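Local coordinates for protein phosphoribosylaminoimidazole carboxylase, ATPase subunit (Thermotoga maritima, PDB 3AX6) that probably catalyses the ATP-dependent carboxylation of 5-aminoimidazole ribonucleotide by bicarbonate to N5-carboxyaminoimidazole ribonucleotide, a step of purine biosynthesis, at residues 17-20 / 21-24; 50-53 / 54-57; 77-80 / 81-85; 105-108 / 109-113. One frame throughout, in Å; residues are numbered along the deposited sequence.

Contact 1: residues 17-20 / 21-24; sequences TLEA and KKMG
E19 carries CG anti to its carbonyl carbon (chi1 -77°) and bends again at chi2, while K22 bends at chi3 (54°), and these turns lay the two side chains alongside each other. The pair sits near the end of helix 11-22, which joins strands 3-7 and 26-31 as a beta-alpha-beta unit of the Rossmann-type domain and closes in a Schellman motif at G24. Methylene and carboxylate lie closer than the charges do: K22 CD is 3.6 Å from E19 OE2, whereas K22 NZ stands 4.0 Å from E19 OE1, a long salt bridge. T17 and K21 also run side by side, with T17 CG2 4.1 Å from K21 CD. Their polar groups are engaged elsewhere, K21 NZ in a salt bridge with D43 and T17 OG1 in a hydrogen bond with the carbonyl of G13. M23, a selenomethionine, packs on L323 of the second subunit, and K22 on H331 of that subunit, so the helix end belongs to the dimer contact. The backbone records the unwinding. K21 N still makes a nearly straight bond (168°) to T17 O, but M23 N, 3.0 Å from A20 O, stands well above the plane of that carbonyl.

Contact 2: residues 50-53 / 54-57; sequences FFDS and ERIE
D52 grips a single backbone N-H with two of its own oxygens, for R55 N donates both to D52 O at 2.7 Å and to the carboxylate atom D52 OD1 at 3.0 Å. Neither bond is straight, as expected when one hydrogen is shared; both oxygens are, besides, met from above the plane of their group. With CG anti to the backbone N (chi1 -177°), the carboxylate swings forward over the first turn, where D52 OD1 also comes within 3.2 Å of R55 CB. A water extends the same arrangement: it donates to D52 OD1 and accepts from E54 N at 2.9 Å, so that another amide at the helix start is satisfied indirectly. This is an N-cap, with D52 placed just before helix 53-61 of the Rossmann-type domain and forming the centre of an inverse gamma turn. An alanine here would be likely to leave R55 N with the backbone oxygen of that residue as its remaining acceptor and the water without one of its anchors. The carboxylate and the R55 guanidinium lie side by side, their planes 40° apart, yet D52 OD1 is 4.5 Å from R55 NE and well out of the guanidinium plane, so any attraction is probably one of charge. R55 instead forms its salt bridge with D58, while E54 CB lies over one guanidinium face, offset toward the rim. Deeper in, D52 O takes a second bond from I56 N, and the buried I56 side chain turns to L78 and L81 of helix 75-83, with its CG1 3.3 Å from S53 O.

Contact 3: residues 77-80 / 81-85; sequences TLKK and LYNEG
The Y82 ring meets K79 at its edge, where K79 O lies near the ring plane, and the N83 amide lies beside that same carbonyl with its CG 3.4 Å from K79 O. These groups belong to the last turns of helix 75-83, the helix of a beta-alpha-beta unit between strands 65-68 and 87-88, which ends in a Schellman motif at G85. K79 O takes a proper bond from the backbone, N83 N at 2.9 Å, whereas N83 OD1, an acceptor like K79 O, is merely alongside and has its hydrogen bond from the hydroxyl of Y93. The K79 chain leads away to E96 and passes N83 OD1 with its CG at 4.0 Å. L81 shares the buried side of the helix with T77 and L78. Having CG anti to the carbonyl carbon (chi1 -63°), it leans back along the previous turn, its CG 3.4 Å from T77 O and its CD1 4.1 Å from T77 OG1, with L78 CD2 close by. V60 of helix 53-61 and I88 of the sheet touch it as well. With an alanine here, T77 and L78 would probably lose the leucine methyls they pack against, and a gap would open toward I56. On the exposed flank K80 and E84 run the same way and form a salt bridge, K80 NZ standing 3.6 Å from E84 OE2.

Contact 4: residues 105-108 / 109-113; sequences KEFL and KKNGI
The Schellman motif that ends helix 101-110, in the ATP-grasp part of the protein, turns on L108 O, which accepts from both N111 N and I113 N at 3.0 Å each. The two donors come from opposite faces of the carbonyl plane: N111 N stands well above it, whereas I113 N is tilted by 34°. G112 supplies the positive phi that lets the chain reverse, and its N adds a weak bond to K109 O. One turn earlier the helix is still regular, with K109 N bonded to K105 O at 2.9 Å. The reversal brings I113 back across L108, and the two branched side chains pass at a slant, I113 CG2 lying 3.8 Å from L108 CD2 and I113 CB equally far from L108 CB. This is the apolar contact that commonly accompanies such a helix end. Toward helix 218-235, the F107 ring, its CG anti to the backbone N (chi1 169°), has the N111 amide over one face, offset toward the rim and with the two planes 40° apart. K105 points elsewhere, its side chain about 4 Å from that of E169, an ADP-binding residue, and about 7 Å from the nucleotide itself. Around the helix end, L108 and I113 rest on V255 of strand 253-259, F107 and N111 meet A234 of helix 218-235, and E106 and K109 reach Y118 of strand 118-120.

Overall arrangement
Three of the four contacts finish a helix and the other begins one: contacts 1, 3 and 4, all partly buried, close in Schellman motifs on glycines, whereas contact 2 is an N-cap at the surface, with I56 alone buried. Contacts 1 to 3 share the Rossmann-type domain; contact 4 lies in the ATP-grasp part, its centre about 35 Å from that of contact 1. Contacts 2 and 3 alone touch, their helices packing through I56 on L81 and T77, with a weak ion pair between E57 and K80. Surroundings set the chemistry: contact 1 faces the second subunit, contact 3 pairs buried leucines with charged flanks, and contact 4 comes near bound ADP through K105.

Contact 1: residues 17-20 / 21-24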
loop_
_atom_site.group_PDB
_atom_site.type_symbol
_atom_site.label_atom_id
_atom_site.label_comp_id
_atom_site.label_asym_id
_atom_site.label_seq_id
_atom_site.Cartn_x
_atom_site.Cartn_y
_atom_site.Cartn_z
ATOM N N THR A 17 -7.673 8.271 2.160
ATOM C CA THR A 17 -7.262 9.257 1.170
ATOM C C THR A 17 -6.325 8.641 0.125
ATOM O O THR A 17 -6.609 8.712 -1.077
ATOM C CB THR A 17 -6.550 10.470 1.844
ATOM O OG1 THR A 17 -7.483 11.194 2.657
ATOM C CG2 THR A 17 -5.972 11.401 0.790
ATOM N N LEU A 18 -5.223 8.032 0.574
ATOM C CA LEU A 18 -4.269 7.433 -0.360
ATOM C C LEU A 18 -4.939 6.420 -1.281
ATOM O O LEU A 18 -4.787 6.488 -2.494
ATOM C CB LEU A 18 -3.104 6.757 0.375
ATOM C CG LEU A 18 -1.960 7.591 0.968
ATOM C CD1 LEU A 18 -1.427 8.596 -0.054
ATOM C CD2 LEU A 18 -2.454 8.318 2.179
ATOM N N GLU A 19 -5.695 5.488 -0.712
ATOM C CA GLU A 19 -6.364 4.477 -1.527
ATOM C C GLU A 19 -7.340 5.094 -2.503
ATOM O O GLU A 19 -7.528 4.585 -3.603
ATOM C CB GLU A 19 -7.097 3.463 -0.644
ATOM C CG GLU A 19 -6.188 2.436 0.003
ATOM C CD GLU A 19 -5.364 1.664 -1.022
ATOM O OE1 GLU A 19 -5.947 1.183 -2.024
ATOM O OE2 GLU A 19 -4.133 1.535 -0.826
ATOM N N ALA A 20 -7.964 6.195 -2.101
ATOM C CA ALA A 20 -8.929 6.864 -2.957
ATOM C C ALA A 20 -8.217 7.487 -4.156
ATOM O O ALA A 20 -8.636 7.316 -5.299
ATOM C CB ALA A 20 -9.678 7.933 -2.161
ATOM N N LYS A 21 -7.131 8.206 -3.896
ATOM C CA LYS A 21 -6.385 8.825 -4.982
ATOM C C LYS A 21 -5.805 7.744 -5.883
ATOM O O LYS A 21 -5.672 7.943 -7.088
ATOM C CB LYS A 21 -5.280 9.717 -4.423
ATOM C CG LYS A 21 -5.841 10.872 -3.601
ATOM C CD LYS A 21 -4.762 11.839 -3.127
ATOM C CE LYS A 21 -4.058 12.513 -4.305
ATOM N NZ LYS A 21 -5.015 13.180 -5.217
ATOM N N LYS A 22 -5.477 6.596 -5.293
ATOM C CA LYS A 22 -4.938 5.470 -6.052
ATOM C C LYS A 22 -5.941 4.970 -7.090
ATOM O O LYS A 22 -5.552 4.449 -8.133
ATOM C CB LYS A 22 -4.597 4.302 -5.130
ATOM C CG LYS A 22 -3.184 4.273 -4.590
ATOM C CD LYS A 22 -2.895 2.903 -3.961
ATOM C CE LYS A 22 -3.181 1.770 -4.955
ATOM N NZ LYS A 22 -2.891 0.419 -4.412
HETATM N N MSE A 23 -7.230 5.118 -6.798
HETATM C CA MSE A 23 -8.262 4.649 -7.712
HETATM C C MSE A 23 -8.642 5.743 -8.703
HETATM O O MSE A 23 -9.566 5.581 -9.495
HETATM C CB MSE A 23 -9.488 4.179 -6.919
HETATM C CG MSE A 23 -10.352 3.151 -7.646
HETATM SE SE MSE A 23 -11.679 2.298 -6.492
HETATM C CE MSE A 23 -10.460 1.650 -5.127
ATOM N N GLY A 24 -7.910 6.853 -8.648
ATOM C CA GLY A 24 -8.157 7.962 -9.556
ATOM C C GLY A 24 -9.163 9.006 -9.100
ATOM O O GLY A 24 -9.698 9.754 -9.913
#

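Contact 2: residues 50-53 / 54-57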
loop_
_atom_site.group_PDB
_atom_site.type_symbol
_atom_site.label_atom_id
_atom_site.label_comp_id
_atom_site.label_asym_id
_atom_site.label_seq_id
_atom_site.Cartn_x
_atom_site.Cartn_y
_atom_site.Cartn_z
ATOM N N PHE A 50 -15.478 19.471 13.317
ATOM C CA PHE A 50 -16.475 18.471 12.975
ATOM C C PHE A 50 -17.895 18.873 13.338
ATOM O O PHE A 50 -18.826 18.083 13.200
ATOM C CB PHE A 50 -16.105 17.150 13.650
ATOM C CG PHE A 50 -14.699 16.699 13.353
ATOM C CD1 PHE A 50 -13.828 16.368 14.384
ATOM C CD2 PHE A 50 -14.238 16.631 12.040
ATOM C CE1 PHE A 50 -12.521 15.975 14.107
ATOM C CE2 PHE A 50 -12.934 16.239 11.753
ATOM C CZ PHE A 50 -12.075 15.911 12.785
ATOM N N PHE A 51 -18.063 20.102 13.806
ATOM C CA PHE A 51 -19.387 20.590 14.162
ATOM C C PHE A 51 -19.618 21.962 13.560
ATOM O O PHE A 51 -20.519 22.689 13.971
ATOM C CB PHE A 51 -19.562 20.600 15.682
ATOM C CG PHE A 51 -19.861 19.245 16.247
ATOM C CD1 PHE A 51 -21.150 18.729 16.194
ATOM C CD2 PHE A 51 -18.838 18.441 16.740
ATOM C CE1 PHE A 51 -21.419 17.426 16.616
ATOM C CE2 PHE A 51 -19.093 17.135 17.166
ATOM C CZ PHE A 51 -20.387 16.626 17.102
ATOM N N ASP A 52 -18.790 22.302 12.573
ATOM C CA ASP A 52 -18.912 23.571 11.874
ATOM C C ASP A 52 -19.897 23.363 10.728
ATOM O O ASP A 52 -19.512 23.187 9.572
ATOM C CB ASP A 52 -17.566 24.028 11.317
ATOM C CG ASP A 52 -17.647 25.386 10.646
ATOM O OD1 ASP A 52 -18.628 25.636 9.917
ATOM O OD2 ASP A 52 -16.726 26.204 10.837
ATOM N N SER A 53 -21.174 23.376 11.084
ATOM C CA SER A 53 -22.273 23.192 10.152
ATOM C C SER A 53 -21.993 23.678 8.726
ATOM O O SER A 53 -21.864 22.883 7.795
ATOM C CB SER A 53 -23.508 23.899 10.712
ATOM O OG SER A 53 -24.607 23.799 9.830
ATOM N N GLU A 54 -21.890 24.987 8.559
ATOM C CA GLU A 54 -21.660 25.559 7.242
ATOM C C GLU A 54 -20.404 25.068 6.521
ATOM O O GLU A 54 -20.339 25.119 5.294
ATOM C CB GLU A 54 -21.648 27.084 7.347
ATOM C CG GLU A 54 -22.896 27.627 8.022
ATOM C CD GLU A 54 -22.924 29.141 8.093
ATOM O OE1 GLU A 54 -21.932 29.740 8.573
ATOM O OE2 GLU A 54 -23.947 29.729 7.675
ATOM N N ARG A 55 -19.414 24.583 7.259
ATOM C CA ARG A 55 -18.191 24.113 6.610
ATOM C C ARG A 55 -18.310 22.685 6.068
ATOM O O ARG A 55 -17.823 22.396 4.977
ATOM C CB ARG A 55 -17.005 24.208 7.571
ATOM C CG ARG A 55 -15.766 24.862 6.968
ATOM C CD ARG A 55 -15.919 26.372 6.859
ATOM N NE ARG A 55 -16.965 26.754 5.917
ATOM C CZ ARG A 55 -17.498 27.970 5.846
ATOM N NH1 ARG A 55 -17.085 28.927 6.667
ATOM N NH2 ARG A 55 -18.449 28.232 4.959
ATOM N N ILE A 56 -18.951 21.792 6.819
ATOM C CA ILE A 56 -19.106 20.416 6.354
ATOM C C ILE A 56 -20.091 20.463 5.187
ATOM O O ILE A 56 -20.100 19.592 4.315
ATOM C CB ILE A 56 -19.641 19.462 7.480
ATOM C CG1 ILE A 56 -21.147 19.615 7.652
ATOM C CG2 ILE A 56 -18.953 19.757 8.804
ATOM C CD1 ILE A 56 -21.946 18.737 6.721
ATOM N N GLU A 57 -20.911 21.508 5.182
ATOM C CA GLU A 57 -21.901 21.716 4.139
ATOM C C GLU A 57 -21.169 22.023 2.836
ATOM O O GLU A 57 -21.544 21.523 1.773
ATOM C CB GLU A 57 -22.824 22.867 4.535
ATOM C CG GLU A 57 -24.093 22.980 3.727
ATOM C CD GLU A 57 -25.258 23.451 4.579
ATOM O OE1 GLU A 57 -25.092 24.456 5.310
ATOM O OE2 GLU A 57 -26.337 22.816 4.519
HETATM O O HOH W 1 -21.394 26.922 10.705
#

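Contact 3: residues 77-80 / 81-85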
loop_
_atom_site.group_PDB
_atom_site.type_symbol
_atom_site.label_atom_id
_atom_site.label_comp_id
_atom_site.label_asym_id
_atom_site.label_seq_id
_atom_site.Cartn_x
_atom_site.Cartn_y
_atom_site.Cartn_z
ATOM N N THR A 77 -26.525 17.745 10.647
ATOM C CA THR A 77 -26.410 18.542 9.434
ATOM C C THR A 77 -26.246 17.586 8.254
ATOM O O THR A 77 -26.731 17.853 7.153
ATOM C CB THR A 77 -25.206 19.520 9.482
ATOM O OG1 THR A 77 -25.172 20.295 8.277
ATOM C CG2 THR A 77 -23.905 18.767 9.586
ATOM N N LEU A 78 -25.576 16.459 8.486
ATOM C CA LEU A 78 -25.380 15.488 7.419
ATOM C C LEU A 78 -26.706 14.869 7.022
ATOM O O LEU A 78 -26.949 14.615 5.844
ATOM C CB LEU A 78 -24.398 14.399 7.849
ATOM C CG LEU A 78 -22.937 14.851 7.858
ATOM C CD1 LEU A 78 -22.059 13.778 8.487
ATOM C CD2 LEU A 78 -22.491 15.162 6.429
ATOM N N LYS A 79 -27.562 14.625 8.010
ATOM C CA LYS A 79 -28.874 14.049 7.750
ATOM C C LYS A 79 -29.646 15.017 6.865
ATOM O O LYS A 79 -30.363 14.616 5.952
ATOM C CB LYS A 79 -29.634 13.826 9.059
ATOM C CG LYS A 79 -30.984 13.150 8.859
ATOM C CD LYS A 79 -31.806 13.072 10.152
ATOM C CE LYS A 79 -31.203 12.120 11.180
ATOM N NZ LYS A 79 -29.898 12.602 11.715
ATOM N N LYS A 80 -29.495 16.303 7.147
ATOM C CA LYS A 80 -30.163 17.333 6.369
ATOM C C LYS A 80 -29.741 17.214 4.901
ATOM O O LYS A 80 -30.578 17.070 4.007
ATOM C CB LYS A 80 -29.794 18.713 6.934
ATOM C CG LYS A 80 -30.280 19.902 6.117
ATOM C CD LYS A 80 -30.109 21.208 6.891
ATOM C CE LYS A 80 -30.558 22.421 6.076
ATOM N NZ LYS A 80 -29.681 22.671 4.895
ATOM N N LEU A 81 -28.433 17.256 4.674
ATOM C CA LEU A 81 -27.870 17.158 3.334
ATOM C C LEU A 81 -28.225 15.838 2.669
ATOM O O LEU A 81 -28.482 15.787 1.464
ATOM C CB LEU A 81 -26.358 17.307 3.406
ATOM C CG LEU A 81 -25.937 18.681 3.923
ATOM C CD1 LEU A 81 -24.563 18.580 4.550
ATOM C CD2 LEU A 81 -25.980 19.704 2.779
ATOM N N TYR A 82 -28.243 14.771 3.455
ATOM C CA TYR A 82 -28.576 13.465 2.924
ATOM C C TYR A 82 -30.019 13.443 2.429
ATOM O O TYR A 82 -30.335 12.768 1.452
ATOM C CB TYR A 82 -28.360 12.396 3.994
ATOM C CG TYR A 82 -28.853 11.022 3.613
ATOM C CD1 TYR A 82 -30.173 10.634 3.868
ATOM C CD2 TYR A 82 -27.993 10.090 3.033
ATOM C CE1 TYR A 82 -30.621 9.350 3.566
ATOM C CE2 TYR A 82 -28.433 8.802 2.727
ATOM C CZ TYR A 82 -29.747 8.438 3.001
ATOM O OH TYR A 82 -30.167 7.151 2.740
ATOM N N ASN A 83 -30.892 14.188 3.100
ATOM C CA ASN A 83 -32.291 14.247 2.704
ATOM C C ASN A 83 -32.487 15.123 1.476
ATOM O O ASN A 83 -33.538 15.075 0.843
ATOM C CB ASN A 83 -33.142 14.757 3.862
ATOM C CG ASN A 83 -33.417 13.683 4.888
ATOM O OD1 ASN A 83 -33.654 13.970 6.058
ATOM N ND2 ASN A 83 -33.400 12.432 4.449
ATOM N N GLU A 84 -31.472 15.918 1.140
ATOM C CA GLU A 84 -31.537 16.780 -0.036
ATOM C C GLU A 84 -30.969 16.037 -1.241
ATOM O O GLU A 84 -30.844 16.605 -2.323
ATOM C CB GLU A 84 -30.734 18.068 0.167
ATOM C CG GLU A 84 -31.089 18.863 1.411
ATOM C CD GLU A 84 -30.596 20.297 1.342
ATOM O OE1 GLU A 84 -31.251 21.111 0.659
ATOM O OE2 GLU A 84 -29.553 20.610 1.958
ATOM N N GLY A 85 -30.600 14.777 -1.042
ATOM C CA GLY A 85 -30.065 13.990 -2.137
ATOM C C GLY A 85 -28.556 13.823 -2.209
ATOM O O GLY A 85 -28.070 13.062 -3.040
#

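Contact 4: residues 105-108 / 109-113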
loop_
_atom_site.group_PDB
_atom_site.type_symbol
_atom_site.label_atom_id
_atom_site.label_comp_id
_atom_site.label_asym_id
_atom_site.label_seq_id
_atom_site.Cartn_x
_atom_site.Cartn_y
_atom_site.Cartn_z
ATOM N N LYS A 105 -28.854 -1.329 20.166
ATOM C CA LYS A 105 -29.330 -2.614 20.685
ATOM C C LYS A 105 -30.786 -2.862 20.273
ATOM O O LYS A 105 -31.161 -3.973 19.905
ATOM C CB LYS A 105 -29.230 -2.640 22.215
ATOM C CG LYS A 105 -27.809 -2.686 22.766
ATOM C CD LYS A 105 -27.105 -3.957 22.333
ATOM C CE LYS A 105 -25.676 -4.015 22.842
ATOM N NZ LYS A 105 -24.976 -5.234 22.345
ATOM N N GLU A 106 -31.593 -1.810 20.350
ATOM C CA GLU A 106 -33.011 -1.855 19.992
ATOM C C GLU A 106 -33.121 -2.261 18.518
ATOM O O GLU A 106 -33.965 -3.071 18.142
ATOM C CB GLU A 106 -33.621 -0.463 20.204
ATOM C CG GLU A 106 -35.122 -0.400 20.460
ATOM C CD GLU A 106 -35.486 -0.550 21.936
ATOM O OE1 GLU A 106 -36.637 -0.224 22.305
ATOM O OE2 GLU A 106 -34.627 -1.000 22.721
ATOM N N PHE A 107 -32.250 -1.693 17.685
ATOM C CA PHE A 107 -32.247 -1.996 16.256
ATOM C C PHE A 107 -31.874 -3.439 15.959
ATOM O O PHE A 107 -32.542 -4.119 15.178
ATOM C CB PHE A 107 -31.279 -1.073 15.512
ATOM C CG PHE A 107 -31.017 -1.494 14.099
ATOM C CD1 PHE A 107 -29.917 -2.279 13.790
ATOM C CD2 PHE A 107 -31.886 -1.126 13.076
ATOM C CE1 PHE A 107 -29.682 -2.692 12.477
ATOM C CE2 PHE A 107 -31.664 -1.531 11.761
ATOM C CZ PHE A 107 -30.557 -2.317 11.460
ATOM N N LEU A 108 -30.792 -3.903 16.565
ATOM C CA LEU A 108 -30.353 -5.271 16.346
ATOM C C LEU A 108 -31.446 -6.236 16.798
ATOM O O LEU A 108 -31.756 -7.206 16.100
ATOM C CB LEU A 108 -29.052 -5.528 17.110
ATOM C CG LEU A 108 -27.861 -4.679 16.646
ATOM C CD1 LEU A 108 -26.709 -4.773 17.643
ATOM C CD2 LEU A 108 -27.433 -5.136 15.264
ATOM N N LYS A 109 -32.037 -5.958 17.958
ATOM C CA LYS A 109 -33.097 -6.805 18.498
ATOM C C LYS A 109 -34.305 -6.837 17.562
ATOM O O LYS A 109 -34.949 -7.876 17.393
ATOM C CB LYS A 109 -33.532 -6.301 19.875
ATOM C CG LYS A 109 -34.680 -7.092 20.480
ATOM C CD LYS A 109 -35.056 -6.583 21.864
ATOM C CE LYS A 109 -36.240 -7.361 22.421
ATOM N NZ LYS A 109 -35.989 -8.833 22.411
ATOM N N LYS A 110 -34.602 -5.695 16.949
ATOM C CA LYS A 110 -35.727 -5.601 16.032
ATOM C C LYS A 110 -35.477 -6.391 14.747
ATOM O O LYS A 110 -36.420 -6.744 14.033
ATOM C CB LYS A 110 -36.023 -4.126 15.722
ATOM C CG LYS A 110 -37.101 -3.903 14.675
ATOM C CD LYS A 110 -37.701 -2.503 14.770
ATOM C CE LYS A 110 -38.581 -2.363 16.016
ATOM N NZ LYS A 110 -39.355 -1.083 16.042
ATOM N N ASN A 111 -34.212 -6.685 14.456
ATOM C CA ASN A 111 -33.894 -7.451 13.253
ATOM C C ASN A 111 -33.440 -8.887 13.507
ATOM O O ASN A 111 -32.924 -9.541 12.604
ATOM C CB ASN A 111 -32.846 -6.724 12.413
ATOM C CG ASN A 111 -33.399 -5.480 11.752
ATOM O OD1 ASN A 111 -33.518 -4.425 12.382
ATOM N ND2 ASN A 111 -33.762 -5.601 10.478
ATOM N N GLY A 112 -33.630 -9.374 14.730
ATOM C CA GLY A 112 -33.254 -10.742 15.047
ATOM C C GLY A 112 -31.767 -11.024 15.164
ATOM O O GLY A 112 -31.350 -12.181 15.174
ATOM N N ILE A 113 -30.965 -9.969 15.242
ATOM C CA ILE A 113 -29.515 -10.100 15.373
ATOM C C ILE A 113 -29.194 -10.472 16.822
ATOM O O ILE A 113 -29.537 -9.735 17.736
ATOM C CB ILE A 113 -28.821 -8.763 15.048
ATOM C CG1 ILE A 113 -29.177 -8.323 13.626
ATOM C CG2 ILE A 113 -27.329 -8.895 15.228
ATOM C CD1 ILE A 113 -28.754 -9.293 12.551
#